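Local coordinates for protein alpha-rhamnosidase (Dictyoglomus thermophilum, PDB 6I60) that probably hydrolyses terminal non-reducing alpha-L-rhamnose residues of alpha-L-rhamnosides, as an alpha-L-rhamnosidase, at residues 468-479 and 827-835; 876-884 and 895-903. All coordinates share one frame; numbering follows the deposited sequence.

Interaction 1 of 2, residues 468-479 and 827-835; sequences FICSNELINKIH and DAWFYRVIA
Phe468 and Phe830 meet with their planes 9° apart, near parallel but displaced so far that the rings barely overlap, and it is Phe830 CB that lies over a face of the Phe468 ring, 3.6 Å from its CZ. Ile475 CG2 lies over the centre of one face of the Phe830 ring, 3.7 Å from the centroid and 8° off the normal, a CH-pi contact. Phe468 has its CG anti to the backbone N (chi1 170°), which sends the ring onto helix 826-835; its CB lies over the face of Tyr831, 3.7 Å from Tyr831 CZ. Both segments belong to the six-hairpin glycosidase domain family, and here strand 466-470 and helix 473-488 pack on helix 826-835, with 347 residues, nearly half of them helical, between the segments. Cutting Phe468 back to an alanine would probably open a gap against Phe830 CB, Ile834 CG2 and Ala835 CB. The one hydrogen bond between the segments, also buried, is His479 ND1 to Asp827 OD1 at 2.6 Å, on the syn lone pair, with ring and carboxylate nearly coplanar; Asn520 holds Asp827 OD2 and Tyr831 OH. On the looser outer flank, partly exposed Asn476 ties the strand to its own helix, OD1 taking Cys470 N at 2.8 Å and ND2 reaching Cys470 O, with exposed Glu473 beside it.

Interaction 2 of 2, residues 876-884 and 895-903; sequences QKTENIFSM and EVHVPKLFE
With CG anti to the backbone N (chi1 -178°), the Phe882 ring leans out from its strand toward Pro899, and Met884, extended through chi2 but bent at chi3 (-33°), carries its methyl across to Val898. Met884 CE comes within 3.7 Å of Val898 CG2 and 3.8 Å of Val898 CG1, so one methyl meets both branches of the valine. The sulfur is used separately: Met884 SD and Val896 CG1 approach tip to tip at 3.7 Å. Further along, Phe882 CE2 touches Pro899 CD at 3.8 Å, the two side chains crossing at about a right angle, and Leu901 CD1 approaches the same ring obliquely, 4.3 Å from Phe882 CD1. At the turn end, Phe902 brings CE2 to 3.6 Å from Asn880 O, the ring lying against the backbone of the loop that joins strands 869-877 and 882-888. The segment axes of strands 882-884 and 895-899 run nearly antiparallel, at 167°, yet stay 9.2 Å apart, too far for backbone pairing: the strands belong to two different sheets, facing each other as in a beta-sandwich, in the C-terminal domain family. Met941 of strand 935-941 also packs on Val898 and Phe902, while Pro853 touches Phe882. Burial grades along the interface, from Met884, Val896 and Val898, which are enclosed, to exposed Leu901 and Asn880. The contacts described between the segments are van der Waals, which implies that the facing sheets are held here by shape and hydrophobic burial.

How the interactions relate
Interaction 1 is core, with all ten of its touching residues buried, whereas interaction 2 lies farther from the chain centre and opens to solvent at its turn end. Their centres are about 19 Å apart and their nearest atoms about 7 Å, so they do not touch. Both nevertheless reach one antiparallel sheet: strand 466-470 of interaction 1 forms its edge, and strands 869-877 and 882-888 of interaction 2 lie further in, past strand 859-866. The first contact packs helix 826-835 on the sheet edge and on helix 473-488, the second a facing sheet. The chemistry follows the place: aromatic rings and a histidine-carboxylate bond at the helical domain, mostly apolar contact between facing strands and their adjoining loops in the C-terminal region.

Interaction 1 of 2, residues 468-479 and 827-835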
loop_
_atom_site.group_PDB
_atom_site.type_symbol
_atom_site.label_atom_id
_atom_site.label_comp_id
_atom_site.label_asym_id
_atom_site.label_seq_id
_atom_site.Cartn_x
_atom_site.Cartn_y
_atom_site.Cartn_z
ATOM N N PHE A 468 -11.406 13.155 3.032
ATOM C CA PHE A 468 -12.008 13.923 1.949
ATOM C C PHE A 468 -13.520 13.796 2.025
ATOM O O PHE A 468 -14.044 12.692 2.201
ATOM C CB PHE A 468 -11.515 13.458 0.577
ATOM C CG PHE A 468 -12.285 14.053 -0.567
ATOM C CD1 PHE A 468 -12.076 15.370 -0.947
ATOM C CD2 PHE A 468 -13.229 13.307 -1.251
ATOM C CE1 PHE A 468 -12.786 15.927 -1.993
ATOM C CE2 PHE A 468 -13.943 13.859 -2.298
ATOM C CZ PHE A 468 -13.721 15.171 -2.669
ATOM N N ILE A 469 -14.216 14.923 1.880
ATOM C CA ILE A 469 -15.671 14.948 1.844
ATOM C C ILE A 469 -16.108 16.017 0.851
ATOM O O ILE A 469 -15.461 17.057 0.695
ATOM C CB ILE A 469 -16.286 15.192 3.244
ATOM C CG1 ILE A 469 -17.788 14.884 3.234
ATOM C CG2 ILE A 469 -16.004 16.610 3.728
ATOM C CD1 ILE A 469 -18.379 14.643 4.610
ATOM N N CYS A 470 -17.211 15.741 0.161
ATOM C CA CYS A 470 -17.694 16.589 -0.914
ATOM C C CYS A 470 -19.138 16.984 -0.649
ATOM O O CYS A 470 -19.842 16.358 0.148
ATOM C CB CYS A 470 -17.590 15.873 -2.268
ATOM S SG CYS A 470 -17.304 16.948 -3.671
ATOM N N SER A 471 -19.573 18.046 -1.330
ATOM C CA SER A 471 -20.991 18.377 -1.364
ATOM C C SER A 471 -21.771 17.414 -2.251
ATOM O O SER A 471 -22.987 17.275 -2.080
ATOM C CB SER A 471 -21.180 19.818 -1.841
ATOM O OG SER A 471 -22.383 19.970 -2.574
ATOM N N ASN A 472 -21.095 16.747 -3.183
ATOM C CA ASN A 472 -21.707 15.747 -4.049
ATOM C C ASN A 472 -21.616 14.388 -3.363
ATOM O O ASN A 472 -20.516 13.921 -3.047
ATOM C CB ASN A 472 -21.006 15.733 -5.411
ATOM C CG ASN A 472 -21.561 14.682 -6.359
ATOM O OD1 ASN A 472 -21.404 13.482 -6.137
ATOM N ND2 ASN A 472 -22.190 15.133 -7.438
ATOM N N GLU A 473 -22.769 13.756 -3.128
ATOM C CA GLU A 473 -22.775 12.479 -2.422
ATOM C C GLU A 473 -22.333 11.328 -3.314
ATOM O O GLU A 473 -21.762 10.350 -2.816
ATOM C CB GLU A 473 -24.165 12.195 -1.848
ATOM C CG GLU A 473 -24.219 11.004 -0.897
ATOM C CD GLU A 473 -23.362 11.197 0.344
ATOM O OE1 GLU A 473 -22.965 10.181 0.955
ATOM O OE2 GLU A 473 -23.087 12.359 0.710
ATOM N N LEU A 474 -22.585 11.418 -4.621
ATOM C CA LEU A 474 -22.110 10.383 -5.534
ATOM C C LEU A 474 -20.587 10.325 -5.549
ATOM O O LEU A 474 -19.999 9.239 -5.596
ATOM C CB LEU A 474 -22.654 10.632 -6.942
ATOM C CG LEU A 474 -22.007 9.840 -8.081
ATOM C CD1 LEU A 474 -22.395 8.374 -8.004
ATOM C CD2 LEU A 474 -22.391 10.424 -9.429
ATOM N N ILE A 475 -19.932 11.488 -5.502
ATOM C CA ILE A 475 -18.476 11.520 -5.405
ATOM C C ILE A 475 -18.017 10.924 -4.080
ATOM O O ILE A 475 -17.023 10.188 -4.025
ATOM C CB ILE A 475 -17.964 12.961 -5.592
ATOM C CG1 ILE A 475 -18.212 13.432 -7.025
ATOM C CG2 ILE A 475 -16.486 13.060 -5.258
ATOM C CD1 ILE A 475 -17.750 14.847 -7.288
ATOM N N ASN A 476 -18.738 11.219 -2.994
ATOM C CA ASN A 476 -18.407 10.633 -1.699
ATOM C C ASN A 476 -18.541 9.114 -1.729
ATOM O O ASN A 476 -17.747 8.401 -1.104
ATOM C CB ASN A 476 -19.301 11.227 -0.610
ATOM C CG ASN A 476 -19.053 12.705 -0.393
ATOM O OD1 ASN A 476 -17.950 13.200 -0.619
ATOM N ND2 ASN A 476 -20.080 13.419 0.050
ATOM N N LYS A 477 -19.541 8.600 -2.450
ATOM C CA LYS A 477 -19.702 7.154 -2.554
ATOM C C LYS A 477 -18.595 6.537 -3.401
ATOM O O LYS A 477 -18.091 5.456 -3.081
ATOM C CB LYS A 477 -21.077 6.818 -3.129
ATOM C CG LYS A 477 -22.241 7.206 -2.228
ATOM C CD LYS A 477 -22.359 6.271 -1.032
ATOM C CE LYS A 477 -23.345 6.805 0.002
ATOM N NZ LYS A 477 -23.189 6.139 1.329
ATOM N N ILE A 478 -18.204 7.209 -4.488
ATOM C CA ILE A 478 -17.058 6.747 -5.268
ATOM C C ILE A 478 -15.798 6.777 -4.416
ATOM O O ILE A 478 -15.004 5.827 -4.415
ATOM C CB ILE A 478 -16.900 7.594 -6.545
ATOM C CG1 ILE A 478 -18.123 7.434 -7.451
ATOM C CG2 ILE A 478 -15.631 7.207 -7.296
ATOM C CD1 ILE A 478 -18.333 8.595 -8.395
ATOM N N HIS A 479 -15.600 7.866 -3.668
ATOM C CA HIS A 479 -14.457 7.958 -2.768
ATOM C C HIS A 479 -14.505 6.866 -1.705
ATOM O O HIS A 479 -13.463 6.324 -1.313
ATOM C CB HIS A 479 -14.418 9.345 -2.125
ATOM C CG HIS A 479 -13.430 9.472 -1.006
ATOM N ND1 HIS A 479 -12.093 9.177 -1.158
ATOM C CD2 HIS A 479 -13.585 9.867 0.279
ATOM C CE1 HIS A 479 -11.467 9.381 -0.012
ATOM N NE2 HIS A 479 -12.350 9.800 0.875
ATOM N N ASP A 827 -9.574 9.027 -7.309
ATOM C CA ASP A 827 -9.578 9.561 -5.952
ATOM C C ASP A 827 -8.479 10.595 -5.753
ATOM O O ASP A 827 -8.629 11.509 -4.935
ATOM C CB ASP A 827 -9.433 8.431 -4.937
ATOM C CG ASP A 827 -10.123 8.742 -3.627
ATOM O OD1 ASP A 827 -11.356 8.946 -3.642
ATOM O OD2 ASP A 827 -9.432 8.793 -2.587
ATOM N N ALA A 828 -7.371 10.470 -6.487
ATOM C CA ALA A 828 -6.343 11.504 -6.442
ATOM C C ALA A 828 -6.847 12.813 -7.032
ATOM O O ALA A 828 -6.456 13.892 -6.574
ATOM C CB ALA A 828 -5.089 11.035 -7.178
ATOM N N TRP A 829 -7.717 12.739 -8.043
ATOM C CA TRP A 829 -8.289 13.949 -8.620
ATOM C C TRP A 829 -9.197 14.665 -7.630
ATOM O O TRP A 829 -9.286 15.899 -7.652
ATOM C CB TRP A 829 -9.052 13.604 -9.899
ATOM C CG TRP A 829 -9.532 14.797 -10.663
ATOM C CD1 TRP A 829 -8.768 15.697 -11.343
ATOM C CD2 TRP A 829 -10.892 15.217 -10.827
ATOM N NE1 TRP A 829 -9.566 16.656 -11.919
ATOM C CE2 TRP A 829 -10.875 16.384 -11.617
ATOM C CE3 TRP A 829 -12.121 14.723 -10.380
ATOM C CZ2 TRP A 829 -12.038 17.062 -11.972
ATOM C CZ3 TRP A 829 -13.277 15.398 -10.736
ATOM C CH2 TRP A 829 -13.227 16.555 -11.523
ATOM N N PHE A 830 -9.873 13.917 -6.753
ATOM C CA PHE A 830 -10.738 14.544 -5.758
ATOM C C PHE A 830 -9.932 15.382 -4.774
ATOM O O PHE A 830 -10.386 16.446 -4.337
ATOM C CB PHE A 830 -11.541 13.479 -5.011
ATOM C CG PHE A 830 -12.451 12.672 -5.891
ATOM C CD1 PHE A 830 -12.974 13.212 -7.055
ATOM C CD2 PHE A 830 -12.788 11.373 -5.549
ATOM C CE1 PHE A 830 -13.816 12.471 -7.862
ATOM C CE2 PHE A 830 -13.628 10.625 -6.352
ATOM C CZ PHE A 830 -14.143 11.175 -7.510
ATOM N N TYR A 831 -8.733 14.920 -4.414
ATOM C CA TYR A 831 -7.903 15.645 -3.458
ATOM C C TYR A 831 -7.261 16.875 -4.092
ATOM O O TYR A 831 -7.312 17.971 -3.525
ATOM C CB TYR A 831 -6.822 14.719 -2.897
ATOM C CG TYR A 831 -7.287 13.779 -1.809
ATOM C CD1 TYR A 831 -7.804 12.530 -2.119
ATOM C CD2 TYR A 831 -7.189 14.133 -0.470
ATOM C CE1 TYR A 831 -8.222 11.662 -1.126
ATOM C CE2 TYR A 831 -7.605 13.272 0.530
ATOM C CZ TYR A 831 -8.120 12.039 0.195
ATOM O OH TYR A 831 -8.534 11.179 1.183
ATOM N N ARG A 832 -6.658 16.707 -5.272
ATOM C CA ARG A 832 -5.817 17.751 -5.846
ATOM C C ARG A 832 -6.617 18.825 -6.578
ATOM O O ARG A 832 -6.154 19.967 -6.677
ATOM C CB ARG A 832 -4.796 17.133 -6.804
ATOM C CG ARG A 832 -3.970 16.003 -6.207
ATOM C CD ARG A 832 -2.984 15.424 -7.220
ATOM N NE ARG A 832 -3.392 15.677 -8.600
ATOM C CZ ARG A 832 -2.703 16.420 -9.461
ATOM N NH1 ARG A 832 -1.562 16.989 -9.092
ATOM N NH2 ARG A 832 -3.155 16.596 -10.696
ATOM N N VAL A 833 -7.796 18.495 -7.101
ATOM C CA VAL A 833 -8.573 19.415 -7.931
ATOM C C VAL A 833 -9.866 19.841 -7.237
ATOM O O VAL A 833 -10.082 21.028 -6.989
ATOM C CB VAL A 833 -8.855 18.805 -9.323
ATOM C CG1 VAL A 833 -9.871 19.646 -10.080
ATOM C CG2 VAL A 833 -7.562 18.691 -10.109
ATOM N N ILE A 834 -10.740 18.883 -6.919
ATOM C CA ILE A 834 -12.026 19.217 -6.306
ATOM C C ILE A 834 -11.807 19.897 -4.961
ATOM O O ILE A 834 -12.275 21.016 -4.723
ATOM C CB ILE A 834 -12.905 17.962 -6.171
ATOM C CG1 ILE A 834 -13.396 17.512 -7.548
ATOM C CG2 ILE A 834 -14.082 18.228 -5.239
ATOM C CD1 ILE A 834 -14.451 16.436 -7.497
ATOM N N ALA A 835 -11.089 19.227 -4.059
ATOM C CA ALA A 835 -10.673 19.872 -2.818
ATOM C C ALA A 835 -9.647 20.962 -3.100
ATOM O O ALA A 835 -9.855 22.134 -2.761
ATOM C CB ALA A 835 -10.114 18.830 -1.851
#

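Interaction 2 of 2, residues 876-884 and 895-903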
loop_
_atom_site.group_PDB
_atom_site.type_symbol
_atom_site.label_atom_id
_atom_site.label_comp_id
_atom_site.label_asym_id
_atom_site.label_seq_id
_atom_site.Cartn_x
_atom_site.Cartn_y
_atom_site.Cartn_z
ATOM N N GLN A 876 -16.106 27.037 0.745
ATOM C CA GLN A 876 -17.554 27.092 0.607
ATOM C C GLN A 876 -17.902 28.092 -0.484
ATOM O O GLN A 876 -17.261 29.141 -0.601
ATOM C CB GLN A 876 -18.233 27.505 1.917
ATOM C CG GLN A 876 -18.595 26.353 2.833
ATOM C CD GLN A 876 -18.966 26.823 4.226
ATOM O OE1 GLN A 876 -18.345 26.427 5.215
ATOM N NE2 GLN A 876 -19.984 27.675 4.312
ATOM N N LYS A 877 -18.920 27.769 -1.279
ATOM C CA LYS A 877 -19.338 28.604 -2.400
ATOM C C LYS A 877 -20.814 28.942 -2.242
ATOM O O LYS A 877 -21.672 28.057 -2.321
ATOM C CB LYS A 877 -19.078 27.907 -3.735
ATOM C CG LYS A 877 -19.311 28.791 -4.953
ATOM C CD LYS A 877 -19.403 27.963 -6.227
ATOM C CE LYS A 877 -19.814 28.814 -7.420
ATOM N NZ LYS A 877 -21.253 29.202 -7.363
ATOM N N THR A 878 -21.104 30.217 -2.011
ATOM C CA THR A 878 -22.455 30.751 -2.033
ATOM C C THR A 878 -22.580 31.743 -3.187
ATOM O O THR A 878 -21.653 31.928 -3.982
ATOM C CB THR A 878 -22.805 31.407 -0.695
ATOM O OG1 THR A 878 -21.959 32.541 -0.476
ATOM C CG2 THR A 878 -22.623 30.417 0.446
ATOM N N GLU A 879 -23.744 32.387 -3.278
ATOM C CA GLU A 879 -23.971 33.342 -4.356
ATOM C C GLU A 879 -23.140 34.607 -4.198
ATOM O O GLU A 879 -22.878 35.289 -5.195
ATOM C CB GLU A 879 -25.456 33.702 -4.437
ATOM C CG GLU A 879 -26.228 32.909 -5.479
ATOM C CD GLU A 879 -26.896 31.679 -4.897
ATOM O OE1 GLU A 879 -27.987 31.310 -5.381
ATOM O OE2 GLU A 879 -26.329 31.081 -3.958
ATOM N N ASN A 880 -22.711 34.930 -2.980
ATOM C CA ASN A 880 -21.960 36.151 -2.723
ATOM C C ASN A 880 -20.551 35.887 -2.215
ATOM O O ASN A 880 -19.597 36.482 -2.723
ATOM C CB ASN A 880 -22.724 37.038 -1.725
ATOM C CG ASN A 880 -23.365 36.240 -0.604
ATOM O OD1 ASN A 880 -23.516 35.021 -0.700
ATOM N ND2 ASN A 880 -23.751 36.927 0.467
ATOM N N ILE A 881 -20.385 35.004 -1.234
ATOM C CA ILE A 881 -19.103 34.798 -0.566
ATOM C C ILE A 881 -18.527 33.451 -0.980
ATOM O O ILE A 881 -19.234 32.437 -0.975
ATOM C CB ILE A 881 -19.249 34.875 0.964
ATOM C CG1 ILE A 881 -20.056 36.111 1.363
ATOM C CG2 ILE A 881 -17.880 34.877 1.630
ATOM C CD1 ILE A 881 -21.214 35.815 2.280
ATOM N N PHE A 882 -17.243 33.441 -1.330
ATOM C CA PHE A 882 -16.479 32.212 -1.521
ATOM C C PHE A 882 -15.473 32.114 -0.381
ATOM O O PHE A 882 -14.490 32.862 -0.349
ATOM C CB PHE A 882 -15.778 32.188 -2.878
ATOM C CG PHE A 882 -15.025 30.914 -3.144
ATOM C CD1 PHE A 882 -15.704 29.728 -3.378
ATOM C CD2 PHE A 882 -13.639 30.897 -3.148
ATOM C CE1 PHE A 882 -15.016 28.551 -3.617
ATOM C CE2 PHE A 882 -12.945 29.723 -3.387
ATOM C CZ PHE A 882 -13.634 28.549 -3.620
ATOM N N SER A 883 -15.722 31.204 0.554
ATOM C CA SER A 883 -14.866 31.043 1.719
ATOM C C SER A 883 -13.724 30.078 1.418
ATOM O O SER A 883 -13.804 29.240 0.517
ATOM C CB SER A 883 -15.673 30.539 2.918
ATOM O OG SER A 883 -16.657 31.480 3.309
ATOM N N MET A 884 -12.649 30.208 2.192
ATOM C CA MET A 884 -11.506 29.314 2.059
ATOM C C MET A 884 -10.694 29.347 3.344
ATOM O O MET A 884 -10.293 30.423 3.797
ATOM C CB MET A 884 -10.632 29.704 0.864
ATOM C CG MET A 884 -9.837 28.549 0.289
ATOM S SD MET A 884 -8.812 29.039 -1.108
ATOM C CE MET A 884 -9.831 30.310 -1.844
ATOM N N GLU A 895 0.705 28.366 -1.203
ATOM C CA GLU A 895 0.454 29.179 -2.392
ATOM C C GLU A 895 -1.037 29.069 -2.705
ATOM O O GLU A 895 -1.471 28.133 -3.380
ATOM C CB GLU A 895 1.321 28.723 -3.562
ATOM C CG GLU A 895 1.170 29.567 -4.816
ATOM C CD GLU A 895 2.194 29.218 -5.881
ATOM O OE1 GLU A 895 3.405 29.374 -5.618
ATOM O OE2 GLU A 895 1.785 28.787 -6.982
ATOM N N VAL A 896 -1.816 30.023 -2.208
ATOM C CA VAL A 896 -3.262 30.006 -2.395
ATOM C C VAL A 896 -3.603 30.504 -3.792
ATOM O O VAL A 896 -3.031 31.487 -4.278
ATOM C CB VAL A 896 -3.952 30.856 -1.314
ATOM C CG1 VAL A 896 -5.434 30.529 -1.250
ATOM C CG2 VAL A 896 -3.291 30.629 0.033
ATOM N N HIS A 897 -4.544 29.825 -4.445
ATOM C CA HIS A 897 -5.026 30.191 -5.776
ATOM C C HIS A 897 -6.531 30.416 -5.671
ATOM O O HIS A 897 -7.330 29.521 -5.956
ATOM C CB HIS A 897 -4.688 29.111 -6.817
ATOM C CG HIS A 897 -3.240 29.061 -7.192
ATOM N ND1 HIS A 897 -2.762 28.255 -8.203
ATOM C CD2 HIS A 897 -2.166 29.714 -6.693
ATOM C CE1 HIS A 897 -1.456 28.414 -8.310
ATOM N NE2 HIS A 897 -1.068 29.294 -7.405
ATOM N N VAL A 898 -6.914 31.618 -5.254
ATOM C CA VAL A 898 -8.323 31.978 -5.130
ATOM C C VAL A 898 -8.893 32.191 -6.528
ATOM O O VAL A 898 -8.431 33.082 -7.255
ATOM C CB VAL A 898 -8.507 33.226 -4.251
ATOM C CG1 VAL A 898 -9.977 33.458 -3.962
ATOM C CG2 VAL A 898 -7.722 33.086 -2.954
ATOM N N PRO A 899 -9.882 31.402 -6.949
ATOM C CA PRO A 899 -10.452 31.588 -8.290
ATOM C C PRO A 899 -11.355 32.810 -8.352
ATOM O O PRO A 899 -12.183 33.046 -7.468
ATOM C CB PRO A 899 -11.250 30.298 -8.515
ATOM C CG PRO A 899 -11.624 29.849 -7.142
ATOM C CD PRO A 899 -10.519 30.294 -6.217
ATOM N N LYS A 900 -11.184 33.594 -9.415
ATOM C CA LYS A 900 -11.965 34.814 -9.616
ATOM C C LYS A 900 -13.266 34.437 -10.313
ATOM O O LYS A 900 -13.332 34.329 -11.539
ATOM C CB LYS A 900 -11.171 35.839 -10.418
ATOM C CG LYS A 900 -9.686 35.870 -10.097
ATOM C CD LYS A 900 -9.057 37.179 -10.539
ATOM C CE LYS A 900 -8.720 37.156 -12.019
ATOM N NZ LYS A 900 -7.753 38.229 -12.379
ATOM N N LEU A 901 -14.313 34.228 -9.519
ATOM C CA LEU A 901 -15.630 33.888 -10.039
ATOM C C LEU A 901 -16.557 35.093 -10.140
ATOM O O LEU A 901 -17.711 34.936 -10.551
ATOM C CB LEU A 901 -16.284 32.810 -9.165
ATOM C CG LEU A 901 -15.361 31.708 -8.642
ATOM C CD1 LEU A 901 -16.018 30.952 -7.498
ATOM C CD2 LEU A 901 -14.960 30.753 -9.760
ATOM N N PHE A 902 -16.081 36.284 -9.785
ATOM C CA PHE A 902 -16.900 37.486 -9.769
ATOM C C PHE A 902 -16.182 38.616 -10.493
ATOM O O PHE A 902 -14.951 38.707 -10.467
ATOM C CB PHE A 902 -17.229 37.918 -8.334
ATOM C CG PHE A 902 -17.682 36.791 -7.450
ATOM C CD1 PHE A 902 -18.789 36.028 -7.786
ATOM C CD2 PHE A 902 -17.005 36.500 -6.276
ATOM C CE1 PHE A 902 -19.211 34.994 -6.969
ATOM C CE2 PHE A 902 -17.422 35.467 -5.456
ATOM C CZ PHE A 902 -18.526 34.714 -5.803
ATOM N N GLU A 903 -16.966 39.484 -11.136
ATOM C CA GLU A 903 -16.384 40.606 -11.866
ATOM C C GLU A 903 -15.686 41.571 -10.918
ATOM O O GLU A 903 -14.567 42.024 -11.186
ATOM C CB GLU A 903 -17.464 41.321 -12.677
ATOM C CG GLU A 903 -17.649 40.755 -14.075
ATOM C CD GLU A 903 -19.004 41.079 -14.668
ATOM O OE1 GLU A 903 -19.332 42.279 -14.784
ATOM O OE2 GLU A 903 -19.741 40.132 -15.017
#